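Local coordinates for protein L-iditol 2-dehydrogenase (Clostridium scindens, PDB 4OH1) that probably oxidises polyols such as L-iditol with NAD+, as a zinc-containing member of the medium-chain alcohol dehydrogenase family, at residues F72-G84 with G91-A103. Sequence-based numbering, arbitrary orientation.
Sequences FGHELSGVIDKVG and GFKVGQKVVANYA. With ZN (zinc ion), chain B.
His74 turns the edge of its imidazole toward the face of Tyr102 in an offset edge-to-face pair, with centroids 5.2 Å apart and planes at 81°. CD2 makes the closest ring-to-ring approach, 3.8 Å from Tyr102 CD1, while CG of Glu75 lies over one imidazole face, toward its rim. Next to CD2 in the ring, His74 NE2 binds the zinc ion at 2.4 Å. In both His74 and Tyr102, CG sits between the backbone N and the carbonyl carbon (chi1 66° and 65°), and the two side chains run alongside each other in the same direction. Glu75 points away from segment 91-103, and its extended chain brings OE2 to the same metal; Lys344 pairs with its other oxygen, OE1, and Glu157 is a further zinc ligand.

Beyond the metal end, water replaces direct pairing. One molecule donates to the carbonyls of His74 and Ala100 and accepts from Tyr102 N; a second joins Leu76 N to Ala100 O. Direct antiparallel pairing then takes over: Gly78 and Val98 exchange two nearly straight bonds, and Ile80 N reaches Gln96 O at 2.9 Å. Gly95 N, within the type II turn 93-96, closes the ladder on Ile80 O. Here Ile80 fills the bend of segment 91-103: CG1 meets Val98 CG1 at 3.8 Å, and CD1 lies near Phe92 CB and Gln96 OE1. The Gln96 amide is held at both ends, NE2 donating in plane to Gly91 O and OE1 receiving Lys93 N from above the carbonyl plane. Strand 35-44 flanks 75-83 and strand 141-143 flanks 97-100, placing this pair inside the GroES-like sheet. A histidine-glutamate couple held beside an antiparallel strand pair and bound to zinc is consistent with the catalytic-domain metal site of polyol dehydrogenases in this family.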
loop_
_atom_site.group_PDB
_atom_site.type_symbol
_atom_site.label_atom_id
_atom_site.label_comp_id
_atom_site.label_asym_id
_atom_site.label_seq_id
_atom_site.Cartn_x
_atom_site.Cartn_y
_atom_site.Cartn_z
ATOM N N PHE A 72 29.924 -0.613 23.889
ATOM C CA PHE A 72 28.643 -1.106 23.437
ATOM C C PHE A 72 27.501 -0.353 24.091
ATOM O O PHE A 72 27.718 0.495 24.967
ATOM C CB PHE A 72 28.526 -2.641 23.629
ATOM C CG PHE A 72 28.457 -3.078 25.073
ATOM C CD1 PHE A 72 29.483 -2.784 25.954
ATOM C CD2 PHE A 72 27.381 -3.813 25.533
ATOM C CE1 PHE A 72 29.408 -3.165 27.265
ATOM C CE2 PHE A 72 27.307 -4.212 26.858
ATOM C CZ PHE A 72 28.307 -3.868 27.737
ATOM N N GLY A 73 26.289 -0.687 23.667
ATOM C CA GLY A 73 25.063 -0.129 24.251
ATOM C C GLY A 73 24.476 0.746 23.193
ATOM O O GLY A 73 25.157 1.584 22.650
ATOM N N HIS A 74 23.217 0.518 22.848
ATOM C CA HIS A 74 22.557 1.342 21.840
ATOM C C HIS A 74 21.090 1.708 22.190
ATOM O O HIS A 74 20.323 2.141 21.328
ATOM C CB HIS A 74 22.645 0.615 20.505
ATOM C CG HIS A 74 21.863 -0.639 20.498
ATOM N ND1 HIS A 74 22.318 -1.789 21.095
ATOM C CD2 HIS A 74 20.610 -0.903 20.073
ATOM C CE1 HIS A 74 21.393 -2.721 21.015
ATOM N NE2 HIS A 74 20.351 -2.211 20.389
ATOM N N GLU A 75 20.703 1.520 23.450
ATOM C CA GLU A 75 19.378 1.799 23.899
ATOM C C GLU A 75 19.501 2.727 25.082
ATOM O O GLU A 75 19.944 2.296 26.143
ATOM C CB GLU A 75 18.671 0.517 24.299
ATOM C CG GLU A 75 18.642 -0.554 23.204
ATOM C CD GLU A 75 17.813 -1.829 23.588
ATOM O OE1 GLU A 75 17.356 -2.000 24.745
ATOM O OE2 GLU A 75 17.578 -2.650 22.694
ATOM N N LEU A 76 19.207 4.007 24.895
ATOM C CA LEU A 76 19.517 4.989 25.979
ATOM C C LEU A 76 18.685 6.249 25.913
ATOM O O LEU A 76 18.215 6.705 24.822
ATOM C CB LEU A 76 20.993 5.381 25.995
ATOM C CG LEU A 76 21.431 6.183 24.753
ATOM C CD1 LEU A 76 22.498 7.142 25.066
ATOM C CD2 LEU A 76 21.849 5.267 23.637
ATOM N N SER A 77 18.469 6.792 27.099
ATOM C CA SER A 77 17.865 8.105 27.229
ATOM C C SER A 77 18.771 8.944 28.126
ATOM O O SER A 77 19.465 8.405 28.941
ATOM C CB SER A 77 16.482 7.988 27.867
ATOM O OG SER A 77 16.598 7.397 29.120
ATOM N N GLY A 78 18.735 10.255 27.980
ATOM C CA GLY A 78 19.352 11.121 28.941
ATOM C C GLY A 78 19.077 12.565 28.615
ATOM O O GLY A 78 18.035 12.888 28.060
ATOM N N VAL A 79 20.035 13.432 28.966
ATOM C CA VAL A 79 19.861 14.885 28.865
ATOM C C VAL A 79 21.070 15.449 28.096
ATOM O O VAL A 79 22.197 15.009 28.283
ATOM C CB VAL A 79 19.745 15.482 30.257
ATOM C CG1 VAL A 79 19.556 16.939 30.189
ATOM C CG2 VAL A 79 18.549 14.886 30.982
ATOM N N ILE A 80 20.832 16.397 27.204
ATOM C CA ILE A 80 21.897 17.052 26.496
ATOM C C ILE A 80 22.808 17.806 27.495
ATOM O O ILE A 80 22.337 18.568 28.328
ATOM C CB ILE A 80 21.369 18.014 25.456
ATOM C CG1 ILE A 80 20.582 17.245 24.386
ATOM C CG2 ILE A 80 22.532 18.779 24.810
ATOM C CD1 ILE A 80 20.289 18.017 23.086
ATOM N N ASP A 81 24.103 17.538 27.377
ATOM C CA ASP A 81 25.133 18.069 28.243
ATOM C C ASP A 81 25.974 19.140 27.539
ATOM O O ASP A 81 26.458 20.040 28.183
ATOM C CB ASP A 81 26.065 16.944 28.626
ATOM C CG ASP A 81 27.104 17.368 29.612
ATOM O OD1 ASP A 81 26.699 17.699 30.746
ATOM O OD2 ASP A 81 28.310 17.344 29.272
ATOM N N LYS A 82 26.139 19.047 26.226
ATOM C CA LYS A 82 26.898 20.015 25.474
ATOM C C LYS A 82 26.619 19.864 23.984
ATOM O O LYS A 82 26.446 18.744 23.473
ATOM C CB LYS A 82 28.369 19.784 25.708
ATOM C CG LYS A 82 29.280 20.617 24.853
ATOM C CD LYS A 82 30.690 20.614 25.408
ATOM C CE LYS A 82 31.687 21.416 24.533
ATOM N NZ LYS A 82 33.059 21.163 25.033
ATOM N N VAL A 83 26.567 20.996 23.303
ATOM C CA VAL A 83 26.094 21.104 21.929
ATOM C C VAL A 83 27.168 21.818 21.061
ATOM O O VAL A 83 27.613 22.881 21.404
ATOM C CB VAL A 83 24.782 21.965 21.908
ATOM C CG1 VAL A 83 24.248 22.075 20.501
ATOM C CG2 VAL A 83 23.698 21.345 22.732
ATOM N N GLY A 84 27.565 21.247 19.934
ATOM C CA GLY A 84 28.346 21.992 18.946
ATOM C C GLY A 84 27.567 23.185 18.392
ATOM O O GLY A 84 26.339 23.214 18.393
ATOM N N GLY A 91 18.607 24.210 16.889
ATOM C CA GLY A 91 17.673 24.174 18.006
ATOM C C GLY A 91 18.015 23.251 19.169
ATOM O O GLY A 91 17.272 23.183 20.151
ATOM N N PHE A 92 19.115 22.512 19.122
ATOM C CA PHE A 92 19.386 21.626 20.275
ATOM C C PHE A 92 20.027 22.466 21.365
ATOM O O PHE A 92 20.867 23.318 21.086
ATOM C CB PHE A 92 20.309 20.486 19.868
ATOM C CG PHE A 92 19.728 19.566 18.830
ATOM C CD1 PHE A 92 18.908 18.528 19.195
ATOM C CD2 PHE A 92 20.012 19.741 17.508
ATOM C CE1 PHE A 92 18.401 17.665 18.259
ATOM C CE2 PHE A 92 19.495 18.912 16.559
ATOM C CZ PHE A 92 18.684 17.839 16.938
ATOM N N LYS A 93 19.661 22.217 22.611
ATOM C CA LYS A 93 20.102 23.024 23.720
ATOM C C LYS A 93 20.435 22.122 24.900
ATOM O O LYS A 93 19.772 21.102 25.097
ATOM C CB LYS A 93 18.986 23.988 24.176
ATOM C CG LYS A 93 18.604 25.143 23.230
ATOM C CD LYS A 93 19.776 26.016 22.926
ATOM C CE LYS A 93 19.556 26.746 21.636
ATOM N NZ LYS A 93 18.301 27.575 21.712
ATOM N N VAL A 94 21.439 22.516 25.700
ATOM C CA VAL A 94 21.686 21.850 26.971
ATOM C C VAL A 94 20.411 21.845 27.846
ATOM O O VAL A 94 19.673 22.814 27.870
ATOM C CB VAL A 94 22.826 22.475 27.727
ATOM C CG1 VAL A 94 22.897 21.949 29.200
ATOM C CG2 VAL A 94 24.192 22.295 27.021
ATOM N N GLY A 95 20.175 20.728 28.559
ATOM C CA GLY A 95 18.981 20.510 29.369
ATOM C C GLY A 95 17.866 19.739 28.663
ATOM O O GLY A 95 16.922 19.298 29.310
ATOM N N GLN A 96 17.905 19.610 27.340
ATOM C CA GLN A 96 16.811 18.874 26.659
ATOM C C GLN A 96 16.917 17.390 26.929
ATOM O O GLN A 96 17.973 16.825 26.778
ATOM C CB GLN A 96 16.845 19.110 25.152
ATOM C CG GLN A 96 16.389 20.517 24.786
ATOM C CD GLN A 96 16.696 20.929 23.360
ATOM O OE1 GLN A 96 17.309 20.222 22.570
ATOM N NE2 GLN A 96 16.267 22.099 23.037
ATOM N N LYS A 97 15.827 16.772 27.380
ATOM C CA LYS A 97 15.714 15.320 27.407
ATOM C C LYS A 97 15.675 14.734 25.977
ATOM O O LYS A 97 14.919 15.229 25.129
ATOM C CB LYS A 97 14.465 14.921 28.164
ATOM C CG LYS A 97 14.549 15.223 29.672
ATOM C CD LYS A 97 13.371 14.700 30.394
ATOM C CE LYS A 97 13.477 14.965 31.863
ATOM N NZ LYS A 97 12.197 14.503 32.456
ATOM N N VAL A 98 16.453 13.660 25.745
ATOM C CA VAL A 98 16.566 13.055 24.436
ATOM C C VAL A 98 16.796 11.537 24.478
ATOM O O VAL A 98 17.150 10.971 25.518
ATOM C CB VAL A 98 17.734 13.670 23.661
ATOM C CG1 VAL A 98 17.531 15.170 23.442
ATOM C CG2 VAL A 98 19.064 13.427 24.398
ATOM N N VAL A 99 16.631 10.914 23.309
ATOM C CA VAL A 99 17.105 9.593 23.037
ATOM C C VAL A 99 17.932 9.692 21.802
ATOM O O VAL A 99 17.877 10.698 21.045
ATOM C CB VAL A 99 16.015 8.566 22.857
ATOM C CG1 VAL A 99 15.218 8.408 24.134
ATOM C CG2 VAL A 99 15.088 8.926 21.687
ATOM N N ALA A 100 18.742 8.676 21.622
ATOM C CA ALA A 100 19.684 8.629 20.501
ATOM C C ALA A 100 19.466 7.382 19.651
ATOM O O ALA A 100 19.131 6.316 20.175
ATOM C CB ALA A 100 21.101 8.615 21.043
ATOM N N ASN A 101 19.656 7.548 18.351
ATOM C CA ASN A 101 19.700 6.470 17.404
ATOM C C ASN A 101 21.170 6.122 17.134
ATOM O O ASN A 101 21.887 6.942 16.630
ATOM C CB ASN A 101 18.997 6.922 16.126
ATOM C CG ASN A 101 18.998 5.873 15.044
ATOM O OD1 ASN A 101 19.417 4.737 15.239
ATOM N ND2 ASN A 101 18.500 6.248 13.882
ATOM N N TYR A 102 21.596 4.902 17.456
ATOM C CA TYR A 102 22.966 4.479 17.319
ATOM C C TYR A 102 23.413 4.583 15.875
ATOM O O TYR A 102 24.610 4.713 15.607
ATOM C CB TYR A 102 23.149 3.012 17.822
ATOM C CG TYR A 102 22.381 1.985 16.976
ATOM C CD1 TYR A 102 21.053 1.674 17.250
ATOM C CD2 TYR A 102 22.953 1.400 15.883
ATOM C CE1 TYR A 102 20.334 0.771 16.464
ATOM C CE2 TYR A 102 22.246 0.504 15.080
ATOM C CZ TYR A 102 20.941 0.191 15.381
ATOM O OH TYR A 102 20.220 -0.668 14.572
ATOM N N ALA A 103 22.483 4.477 14.931
ATOM C CA ALA A 103 22.863 4.321 13.515
ATOM C C ALA A 103 23.078 5.693 12.876
ATOM O O ALA A 103 22.244 6.559 13.015
ATOM C CB ALA A 103 21.767 3.551 12.759
HETATM ZN ZN ZN B . 17.979 -2.684 20.665
HETATM O O HOH W 1 19.562 3.739 19.320
HETATM O O HOH W 2 18.109 5.170 22.407
HETATM O O HOH W 3 16.219 -4.167 20.015
HETATM O O HOH W 4 18.329 -3.177 18.356
#